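Local coordinates for protein avidin (Gallus gallus, PDB 5LUR) that belongs to the avidin family of biotin-binding proteins and, in this engineered form, holds the steroid progesterone in its beta-barrel, at residues S77-V82 / L103-N108; K98-L103 / T117-N122. The protein carries 12 engineered substitutions. All blocks are in the same frame, centred on the assembly; numbering follows the deposited sequence.

Contact 1: residues S77-V82 / L103-N108. With STR (progesterone), chain C.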
ATOM      1  N   SER A  77     -11.452   9.771 -17.127  1.00 32.34           N
ATOM      2  CA  SER A  77     -10.481  10.317 -16.167  1.00 32.17           C
ATOM      3  C   SER A  77      -9.063  10.150 -16.689  1.00 30.02           C
ATOM      4  O   SER A  77      -8.830   9.337 -17.577  1.00 27.61           O
ATOM      5  CB  SER A  77     -10.651   9.589 -14.839  1.00 32.82           C
ATOM      6  OG  SER A  77      -9.680   9.968 -13.896  1.00 35.41           O
ATOM      7  N   GLU A  78      -8.131  10.952 -16.170  1.00 30.44           N
ATOM      8  CA  GLU A  78      -6.691  10.771 -16.487  1.00 31.15           C
ATOM      9  C   GLU A  78      -5.999   9.743 -15.583  1.00 29.69           C
ATOM     10  O   GLU A  78      -4.820   9.471 -15.767  1.00 29.64           O
ATOM     11  CB  GLU A  78      -5.917  12.088 -16.395  1.00 33.60           C
ATOM     12  CG  GLU A  78      -6.309  13.147 -17.428  1.00 36.17           C
ATOM     13  CD  GLU A  78      -5.638  14.496 -17.175  1.00 38.20           C
ATOM     14  OE1 GLU A  78      -4.772  14.599 -16.274  1.00 41.07           O
ATOM     15  OE2 GLU A  78      -5.962  15.465 -17.887  1.00 38.38           O
ATOM     16  N   SER A  79      -6.719   9.184 -14.612  1.00 28.32           N
ATOM     17  CA  SER A  79      -6.151   8.223 -13.689  1.00 26.97           C
ATOM     18  C   SER A  79      -5.971   6.840 -14.286  1.00 24.75           C
ATOM     19  O   SER A  79      -6.442   6.529 -15.373  1.00 24.85           O
ATOM     20  CB  SER A  79      -7.035   8.134 -12.459  1.00 28.29           C
ATOM     21  OG  SER A  79      -7.184   9.421 -11.900  1.00 30.07           O
ATOM     22  N   THR A  80      -5.265   6.014 -13.546  1.00 23.26           N
ATOM     23  CA  THR A  80      -5.110   4.608 -13.879  1.00 23.49           C
ATOM     24  C   THR A  80      -5.198   3.828 -12.572  1.00 22.28           C
ATOM     25  O   THR A  80      -4.712   4.293 -11.540  1.00 22.46           O
ATOM     26  CB  THR A  80      -3.730   4.366 -14.521  1.00 23.93           C
ATOM     27  OG1 THR A  80      -3.635   5.126 -15.712  1.00 25.98           O
ATOM     28  CG2 THR A  80      -3.512   2.930 -14.875  1.00 24.58           C
ATOM     29  N   THR A  81      -5.786   2.645 -12.613  1.00 19.95           N
ATOM     30  CA  THR A  81      -5.853   1.818 -11.422  1.00 19.88           C
ATOM     31  C   THR A  81      -5.345   0.448 -11.770  1.00 18.77           C
ATOM     32  O   THR A  81      -5.729  -0.048 -12.803  1.00 18.58           O
ATOM     33  CB  THR A  81      -7.306   1.716 -10.871  1.00 19.58           C
ATOM     34  OG1 THR A  81      -7.701   2.982 -10.332  1.00 19.06           O
ATOM     35  CG2 THR A  81      -7.421   0.648  -9.783  1.00 19.13           C
ATOM     36  N   VAL A  82      -4.530  -0.160 -10.902  1.00 17.94           N
ATOM     37  CA  VAL A  82      -4.144  -1.548 -11.083  1.00 18.90           C
ATOM     38  C   VAL A  82      -4.674  -2.393  -9.932  1.00 19.05           C
ATOM     39  O   VAL A  82      -4.629  -1.975  -8.795  1.00 20.31           O
ATOM     40  CB  VAL A  82      -2.615  -1.753 -11.232  1.00 19.40           C
ATOM     41  CG1 VAL A  82      -2.124  -1.255 -12.583  1.00 19.20           C
ATOM     42  CG2 VAL A  82      -1.846  -1.090 -10.105  1.00 19.80           C
ATOM     43  N   LEU A 103      -4.520   3.216  -7.035  1.00 18.23           N
ATOM     44  CA  LEU A 103      -5.109   4.168  -7.936  1.00 19.68           C
ATOM     45  C   LEU A 103      -4.177   5.346  -8.093  1.00 19.95           C
ATOM     46  O   LEU A 103      -3.923   6.075  -7.116  1.00 20.44           O
ATOM     47  CB  LEU A 103      -6.449   4.628  -7.390  1.00 20.82           C
ATOM     48  CG  LEU A 103      -7.033   5.925  -7.936  1.00 20.86           C
ATOM     49  CD1 LEU A 103      -7.271   5.863  -9.424  1.00 21.09           C
ATOM     50  CD2 LEU A 103      -8.331   6.175  -7.198  1.00 21.74           C
ATOM     51  N   ARG A 104      -3.692   5.526  -9.323  1.00 20.98           N
ATOM     52  CA  ARG A 104      -2.762   6.586  -9.676  1.00 22.21           C
ATOM     53  C   ARG A 104      -3.506   7.777 -10.261  1.00 22.70           C
ATOM     54  O   ARG A 104      -4.211   7.638 -11.254  1.00 23.22           O
ATOM     55  CB  ARG A 104      -1.749   6.084 -10.696  1.00 23.19           C
ATOM     56  CG  ARG A 104      -0.791   7.145 -11.212  1.00 24.22           C
ATOM     57  CD  ARG A 104       0.092   7.633 -10.075  1.00 25.68           C
ATOM     58  NE  ARG A 104       0.692   8.933 -10.335  1.00 25.60           N
ATOM     59  CZ  ARG A 104       1.920   9.294  -9.971  1.00 28.09           C
ATOM     60  NH1 ARG A 104       2.738   8.456  -9.330  1.00 29.83           N
ATOM     61  NH2 ARG A 104       2.361  10.514 -10.275  1.00 29.81           N
ATOM     62  N   SER A 105      -3.327   8.940  -9.650  1.00 23.06           N
ATOM     63  CA  SER A 105      -3.856  10.180 -10.190  1.00 25.19           C
ATOM     64  C   SER A 105      -2.829  10.882 -11.066  1.00 27.00           C
ATOM     65  O   SER A 105      -1.624  10.654 -10.953  1.00 29.03           O
ATOM     66  CB  SER A 105      -4.293  11.106  -9.052  1.00 25.28           C
ATOM     67  OG  SER A 105      -5.521  10.655  -8.503  1.00 25.77           O
ATOM     68  N   SER A 106      -3.307  11.742 -11.951  1.00 29.20           N
ATOM     69  CA  SER A 106      -2.416  12.590 -12.741  1.00 29.18           C
ATOM     70  C   SER A 106      -2.052  13.817 -11.952  1.00 30.18           C
ATOM     71  O   SER A 106      -2.941  14.547 -11.518  1.00 28.73           O
ATOM     72  CB  SER A 106      -3.102  13.043 -14.015  1.00 29.53           C
ATOM     73  OG  SER A 106      -2.145  13.682 -14.838  1.00 30.89           O
ATOM     74  N   VAL A 107      -0.753  14.047 -11.768  1.00 33.36           N
ATOM     75  CA  VAL A 107      -0.239  15.362 -11.290  1.00 35.08           C
ATOM     76  C   VAL A 107       0.688  16.049 -12.306  1.00 34.21           C
ATOM     77  O   VAL A 107       1.277  15.398 -13.158  1.00 32.03           O
ATOM     78  CB  VAL A 107       0.453  15.284  -9.891  1.00 36.16           C
ATOM     79  CG1 VAL A 107      -0.546  14.874  -8.820  1.00 36.19           C
ATOM     80  CG2 VAL A 107       1.666  14.350  -9.882  1.00 37.19           C
ATOM     81  N   ASN A 108       0.813  17.370 -12.186  1.00 38.70           N
ATOM     82  CA  ASN A 108       1.558  18.188 -13.148  1.00 41.33           C
ATOM     83  C   ASN A 108       3.068  18.208 -12.918  1.00 40.26           C
ATOM     84  O   ASN A 108       3.837  18.099 -13.852  1.00 39.59           O
ATOM     85  CB  ASN A 108       1.008  19.602 -13.159  1.00 43.59           C
ATOM     86  CG  ASN A 108      -0.341  19.670 -13.818  1.00 49.21           C
ATOM     87  OD1 ASN A 108      -0.456  19.590 -15.043  1.00 53.92           O
ATOM     88  ND2 ASN A 108      -1.377  19.805 -13.014  1.00 52.70           N
TER
HETATM   89  C1  STR C 201     -16.049   6.015  -9.576  1.00 65.81           C
HETATM   90  C2  STR C 201     -16.268   7.463  -9.150  1.00 65.45           C
HETATM   91  C3  STR C 201     -15.311   8.427  -9.819  1.00 66.15           C
HETATM   92  O3  STR C 201     -15.609   9.607  -9.866  1.00 66.03           O
HETATM   93  C4  STR C 201     -14.024   7.974 -10.407  1.00 63.28           C
HETATM   94  C5  STR C 201     -13.660   6.672 -10.437  1.00 60.38           C
HETATM   95  C6  STR C 201     -12.250   6.352 -10.917  1.00 54.65           C
HETATM   96  C7  STR C 201     -11.554   5.360  -9.968  1.00 56.55           C
HETATM   97  C8  STR C 201     -12.432   4.238  -9.342  1.00 58.06           C
HETATM   98  C9  STR C 201     -13.799   4.813  -8.816  1.00 60.13           C
HETATM   99  C10 STR C 201     -14.596   5.531  -9.955  1.00 65.69           C
HETATM  100  C11 STR C 201     -14.628   3.796  -7.968  1.00 57.71           C
HETATM  101  C12 STR C 201     -13.826   2.975  -6.947  1.00 56.23           C
HETATM  102  C13 STR C 201     -12.580   2.322  -7.570  1.00 55.98           C
HETATM  103  C14 STR C 201     -11.711   3.410  -8.228  1.00 53.39           C
HETATM  104  C15 STR C 201     -10.391   2.690  -8.495  1.00 45.28           C
HETATM  105  C16 STR C 201     -10.282   1.700  -7.347  1.00 46.64           C
HETATM  106  C17 STR C 201     -11.596   1.770  -6.541  1.00 52.64           C
HETATM  107  C18 STR C 201     -13.000   1.196  -8.555  1.00 56.41           C
HETATM  108  C19 STR C 201     -14.832   4.539 -11.131  1.00 64.74           C
HETATM  109  C20 STR C 201     -12.105   0.509  -5.818  1.00 53.66           C
HETATM  110  O20 STR C 201     -11.751  -0.616  -6.161  1.00 51.65           O
HETATM  111  C21 STR C 201     -13.079   0.644  -4.662  1.00 51.24           C
HETATM  112  O   HOH W   1      -6.170  12.229 -12.147  1.00 19.18           O
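Thr-81 and Leu-103 face each other as a non-hydrogen-bonded antiparallel pair, and their side chains cross obliquely on the face of the sheet turned to progesterone. OG1 of Thr-81, anti to the carbonyl carbon (chi1 -70°), lies against CD1 of Leu-103 at 3.1 Å and accepts a hydrogen bond from Trp-74. OG1 is also 3.3 Å from C15 of the steroid, and the methyl CG2, the other branch, meets the same carbon from 3.8 Å. Without hydroxyl and methyl, as with an alanine here, the Trp-74 indole N-H would probably lose its acceptor and a gap would open between Leu-103 and the steroid's five-membered ring.

One step back, Thr-80 and Arg-104 form the hydrogen-bonded pair, Arg-104 N reaching Thr-80 O at 2.7 Å and Thr-80 N returning to Arg-104 O at 3.0 Å. The arginine chain bends at chi2 (65°), which brings NE to Ser-105 O while NH1 makes a salt bridge to Asp-113. Beyond the strands, Ser-79 lays its CB against Arg-104 O, and a water joins Ser-79 OG to Ser-106 N. Ser-106 OG meets Glu-78 OE1 only weakly, at 3.1 Å; the stronger partner of that carboxylate is Arg-63 of the second subunit. The whole is the open end of an antiparallel beta hairpin, strands 80-89 and 95-104, diverging into loops beside the ligand pocket of an avidin barrel.

Contact 2: residues K98-L103 / T117-N122. Engineered in segment 117-122: Tyr-121 (natural residue Ile). With STR (progesterone), chain C.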
ATOM      1  N   LYS A  98     -10.204 -11.934  -4.063  1.00 26.94           N
ATOM      2  CA  LYS A  98      -9.753 -10.981  -3.025  1.00 27.12           C
ATOM      3  C   LYS A  98      -8.644 -10.175  -3.685  1.00 24.13           C
ATOM      4  O   LYS A  98      -7.671 -10.748  -4.151  1.00 23.07           O
ATOM      5  CB  LYS A  98      -9.216 -11.648  -1.746  1.00 29.07           C
ATOM      6  CG  LYS A  98      -9.979 -12.852  -1.218  1.00 32.50           C
ATOM      7  CD  LYS A  98     -11.209 -12.513  -0.389  1.00 35.70           C
ATOM      8  CE  LYS A  98     -10.989 -12.652   1.114  1.00 39.31           C
ATOM      9  NZ  LYS A  98     -10.536 -11.360   1.703  1.00 42.28           N
ATOM     10  N   THR A  99      -8.815  -8.861  -3.731  1.00 22.20           N
ATOM     11  CA  THR A  99      -7.949  -7.982  -4.489  1.00 21.93           C
ATOM     12  C   THR A  99      -7.520  -6.808  -3.634  1.00 21.11           C
ATOM     13  O   THR A  99      -8.217  -6.406  -2.715  1.00 19.52           O
ATOM     14  CB  THR A  99      -8.619  -7.436  -5.796  1.00 21.67           C
ATOM     15  OG1 THR A  99      -9.559  -6.387  -5.506  1.00 21.06           O
ATOM     16  CG2 THR A  99      -9.345  -8.533  -6.530  1.00 22.03           C
ATOM     17  N   MET A 100      -6.349  -6.282  -3.968  1.00 22.07           N
ATOM     18  CA  MET A 100      -5.924  -4.968  -3.534  1.00 22.75           C
ATOM     19  C   MET A 100      -5.548  -4.203  -4.751  1.00 20.90           C
ATOM     20  O   MET A 100      -5.176  -4.803  -5.766  1.00 20.71           O
ATOM     21  CB  MET A 100      -4.765  -5.059  -2.560  1.00 25.14           C
ATOM     22  CG  MET A 100      -5.186  -5.856  -1.343  1.00 27.42           C
ATOM     23  SD  MET A 100      -4.388  -5.349   0.146  1.00 31.88           S
ATOM     24  CE  MET A 100      -4.997  -3.675   0.353  1.00 30.63           C
ATOM     25  N   TRP A 101      -5.660  -2.881  -4.646  1.00 18.95           N
ATOM     26  CA  TRP A 101      -5.443  -2.027  -5.774  1.00 18.41           C
ATOM     27  C   TRP A 101      -4.652  -0.771  -5.468  1.00 18.11           C
ATOM     28  O   TRP A 101      -4.560  -0.345  -4.323  1.00 16.91           O
ATOM     29  CB  TRP A 101      -6.794  -1.644  -6.373  1.00 18.90           C
ATOM     30  CG  TRP A 101      -7.816  -1.028  -5.425  1.00 17.85           C
ATOM     31  CD1 TRP A 101      -8.881  -1.659  -4.882  1.00 17.36           C
ATOM     32  CD2 TRP A 101      -7.878   0.332  -4.966  1.00 17.83           C
ATOM     33  NE1 TRP A 101      -9.602  -0.809  -4.099  1.00 17.37           N
ATOM     34  CE2 TRP A 101      -9.024   0.432  -4.136  1.00 18.00           C
ATOM     35  CE3 TRP A 101      -7.078   1.470  -5.155  1.00 17.60           C
ATOM     36  CZ2 TRP A 101      -9.395   1.640  -3.486  1.00 17.65           C
ATOM     37  CZ3 TRP A 101      -7.435   2.652  -4.513  1.00 17.44           C
ATOM     38  CH2 TRP A 101      -8.586   2.724  -3.681  1.00 17.69           C
ATOM     39  N   LEU A 102      -4.102  -0.173  -6.525  1.00 18.12           N
ATOM     40  CA  LEU A 102      -3.455   1.145  -6.438  1.00 18.41           C
ATOM     41  C   LEU A 102      -4.071   2.055  -7.462  1.00 17.98           C
ATOM     42  O   LEU A 102      -4.121   1.710  -8.622  1.00 18.34           O
ATOM     43  CB  LEU A 102      -1.958   1.057  -6.714  1.00 18.24           C
ATOM     44  CG  LEU A 102      -1.165   0.226  -5.736  1.00 18.31           C
ATOM     45  CD1 LEU A 102       0.201  -0.059  -6.292  1.00 18.81           C
ATOM     46  CD2 LEU A 102      -1.061   0.961  -4.414  1.00 18.84           C
ATOM     47  N   LEU A 103      -4.520   3.216  -7.035  1.00 18.23           N
ATOM     48  CA  LEU A 103      -5.109   4.168  -7.936  1.00 19.68           C
ATOM     49  C   LEU A 103      -4.177   5.346  -8.093  1.00 19.95           C
ATOM     50  O   LEU A 103      -3.923   6.075  -7.116  1.00 20.44           O
ATOM     51  CB  LEU A 103      -6.449   4.628  -7.390  1.00 20.82           C
ATOM     52  CG  LEU A 103      -7.033   5.925  -7.936  1.00 20.86           C
ATOM     53  CD1 LEU A 103      -7.271   5.863  -9.424  1.00 21.09           C
ATOM     54  CD2 LEU A 103      -8.331   6.175  -7.198  1.00 21.74           C
ATOM     55  N   THR A 117      -0.890   8.548  -5.234  1.00 26.32           N
ATOM     56  CA  THR A 117      -1.159   7.116  -5.231  1.00 27.07           C
ATOM     57  C   THR A 117      -1.978   6.670  -4.035  1.00 27.78           C
ATOM     58  O   THR A 117      -1.533   6.767  -2.895  1.00 25.23           O
ATOM     59  CB  THR A 117       0.136   6.281  -5.274  1.00 26.73           C
ATOM     60  OG1 THR A 117       0.924   6.672  -6.413  1.00 26.72           O
ATOM     61  CG2 THR A 117      -0.191   4.791  -5.373  1.00 25.56           C
ATOM     62  N   ARG A 118      -3.167   6.144  -4.338  1.00 28.89           N
ATOM     63  CA  ARG A 118      -4.042   5.545  -3.341  1.00 28.67           C
ATOM     64  C   ARG A 118      -3.973   4.071  -3.379  1.00 26.85           C
ATOM     65  O   ARG A 118      -3.644   3.498  -4.400  1.00 26.00           O
ATOM     66  CB  ARG A 118      -5.487   5.915  -3.580  1.00 29.31           C
ATOM     67  CG  ARG A 118      -5.743   7.303  -3.118  1.00 31.56           C
ATOM     68  CD  ARG A 118      -7.057   7.835  -3.632  1.00 33.69           C
ATOM     69  NE  ARG A 118      -6.977   9.274  -3.594  1.00 36.16           N
ATOM     70  CZ  ARG A 118      -7.914  10.097  -3.999  1.00 39.49           C
ATOM     71  NH1 ARG A 118      -9.059   9.628  -4.481  1.00 43.77           N
ATOM     72  NH2 ARG A 118      -7.695  11.409  -3.905  1.00 40.63           N
ATOM     73  N   VAL A 119      -4.350   3.480  -2.250  1.00 25.81           N
ATOM     74  CA  VAL A 119      -4.397   2.044  -2.056  1.00 25.77           C
ATOM     75  C   VAL A 119      -5.746   1.720  -1.419  1.00 25.99           C
ATOM     76  O   VAL A 119      -6.245   2.503  -0.606  1.00 27.73           O
ATOM     77  CB  VAL A 119      -3.214   1.529  -1.176  1.00 25.19           C
ATOM     78  CG1 VAL A 119      -3.186   2.188   0.207  1.00 25.55           C
ATOM     79  CG2 VAL A 119      -3.222   0.002  -1.053  1.00 24.16           C
ATOM     80  N   GLY A 120      -6.340   0.599  -1.823  1.00 24.70           N
ATOM     81  CA  GLY A 120      -7.499   0.050  -1.145  1.00 24.95           C
ATOM     82  C   GLY A 120      -7.625  -1.414  -1.472  1.00 25.88           C
ATOM     83  O   GLY A 120      -6.659  -2.031  -1.929  1.00 25.66           O
ATOM     84  N   TYR A 121      -8.816  -1.964  -1.245  1.00 28.48           N
ATOM     85  CA  TYR A 121      -9.088  -3.402  -1.434  1.00 30.31           C
ATOM     86  C   TYR A 121     -10.461  -3.572  -2.089  1.00 30.45           C
ATOM     87  O   TYR A 121     -11.284  -2.631  -2.112  1.00 29.64           O
ATOM     88  CB  TYR A 121      -9.023  -4.153  -0.097  1.00 31.93           C
ATOM     89  CG  TYR A 121     -10.142  -3.759   0.806  1.00 35.91           C
ATOM     90  CD1 TYR A 121     -10.072  -2.596   1.588  1.00 39.32           C
ATOM     91  CD2 TYR A 121     -11.319  -4.517   0.843  1.00 40.67           C
ATOM     92  CE1 TYR A 121     -11.146  -2.213   2.399  1.00 42.97           C
ATOM     93  CE2 TYR A 121     -12.401  -4.145   1.636  1.00 43.66           C
ATOM     94  CZ  TYR A 121     -12.318  -3.006   2.413  1.00 44.29           C
ATOM     95  OH  TYR A 121     -13.418  -2.684   3.168  1.00 46.99           O
ATOM     96  N   ASN A 122     -10.692  -4.763  -2.638  1.00 29.33           N
ATOM     97  CA  ASN A 122     -11.996  -5.115  -3.154  1.00 29.13           C
ATOM     98  C   ASN A 122     -12.165  -6.589  -3.160  1.00 27.31           C
ATOM     99  O   ASN A 122     -11.239  -7.305  -3.516  1.00 25.44           O
ATOM    100  CB  ASN A 122     -12.162  -4.608  -4.577  1.00 32.85           C
ATOM    101  CG  ASN A 122     -13.243  -3.578  -4.701  1.00 35.76           C
ATOM    102  OD1 ASN A 122     -14.283  -3.674  -4.045  1.00 41.94           O
ATOM    103  ND2 ASN A 122     -13.033  -2.603  -5.563  1.00 36.80           N
TER
HETATM  104  C1  STR C 201     -16.049   6.015  -9.576  1.00 65.81           C
HETATM  105  C2  STR C 201     -16.268   7.463  -9.150  1.00 65.45           C
HETATM  106  C3  STR C 201     -15.311   8.427  -9.819  1.00 66.15           C
HETATM  107  O3  STR C 201     -15.609   9.607  -9.866  1.00 66.03           O
HETATM  108  C4  STR C 201     -14.024   7.974 -10.407  1.00 63.28           C
HETATM  109  C5  STR C 201     -13.660   6.672 -10.437  1.00 60.38           C
HETATM  110  C6  STR C 201     -12.250   6.352 -10.917  1.00 54.65           C
HETATM  111  C7  STR C 201     -11.554   5.360  -9.968  1.00 56.55           C
HETATM  112  C8  STR C 201     -12.432   4.238  -9.342  1.00 58.06           C
HETATM  113  C9  STR C 201     -13.799   4.813  -8.816  1.00 60.13           C
HETATM  114  C10 STR C 201     -14.596   5.531  -9.955  1.00 65.69           C
HETATM  115  C11 STR C 201     -14.628   3.796  -7.968  1.00 57.71           C
HETATM  116  C12 STR C 201     -13.826   2.975  -6.947  1.00 56.23           C
HETATM  117  C13 STR C 201     -12.580   2.322  -7.570  1.00 55.98           C
HETATM  118  C14 STR C 201     -11.711   3.410  -8.228  1.00 53.39           C
HETATM  119  C15 STR C 201     -10.391   2.690  -8.495  1.00 45.28           C
HETATM  120  C16 STR C 201     -10.282   1.700  -7.347  1.00 46.64           C
HETATM  121  C17 STR C 201     -11.596   1.770  -6.541  1.00 52.64           C
HETATM  122  C18 STR C 201     -13.000   1.196  -8.555  1.00 56.41           C
HETATM  123  C19 STR C 201     -14.832   4.539 -11.131  1.00 64.74           C
HETATM  124  C20 STR C 201     -12.105   0.509  -5.818  1.00 53.66           C
HETATM  125  O20 STR C 201     -11.751  -0.616  -6.161  1.00 51.65           O
HETATM  126  C21 STR C 201     -13.079   0.644  -4.662  1.00 51.24           C
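The indole of Trp-101 lies flat between the neighbouring strand and the ligand. Gly-120 occupies one face: its N sits over the centre, and its CA makes a CH-pi contact 3.6 Å from the centroid of the six-membered ring, 23° off the normal. On the opposite face rests progesterone, with C16 3.6 Å above the plane and the ketone O20 also on this side. At the edge, NE1 gives a weak hydrogen bond to Tyr-121 O (3.2 Å). Leu-103 N lies at the edge too, in the plane of the ring. With CG between the backbone N and the carbonyl carbon (chi1 54°), the ring is folded back over Gly-120, which has no side chain in the way. ND2 of Asn-122 lies close to O20 as well, though the modelled separation is doubtfully short.

Such a tryptophan on the inner wall of an antiparallel beta-barrel is characteristic of avidins, whose biotin pocket is lined with aromatic rings; here the steroid takes that place, and Phe-83 also meets the indole.

Farther along, Thr-99 and Asn-122 lie side by side, and the Asn-122 carbonyl receives two bonds, from Thr-99 OG1 at 2.8 Å and from Thr-99 N. At the other end, Leu-103 CD2 lies alongside Arg-118 CD, 4.1 Å away.

The outer face, largely apolar, packs against other subunits of the tetramer. Leu-102 crosses Val-119, CD2 to CB 3.9 Å, and Val-119 continues onto Thr-117 of the third subunit. The bent chain of Met-100 carries CE to within 3.3 Å of Gly-120 O, while the engineered Tyr-121 stacks its ring on Tyr-121 of the fourth subunit.

Overall arrangement
Both contacts belong to one closed antiparallel barrel, and strand 95-104 is their common element: contact 1 pairs its C-terminal end with strand 80-89, and contact 2 pairs its middle with strand 117-126 on the other side. Their centres are 13 Å apart. Along the chain the segments alternate, 77-82, 98-103, 103-108, 117-122, with Leu-103 serving in both, and Val-82 O probably accepts a hydrogen bond from Leu-102 N. Three consecutive strands, 80-89, 95-104 and 117-126, are thereby joined side by side. The two contacts reach the same progesterone from neighbouring parts of the wall, while their outward sides meet other subunits, so that pocket and tetramer interface share a single sheet.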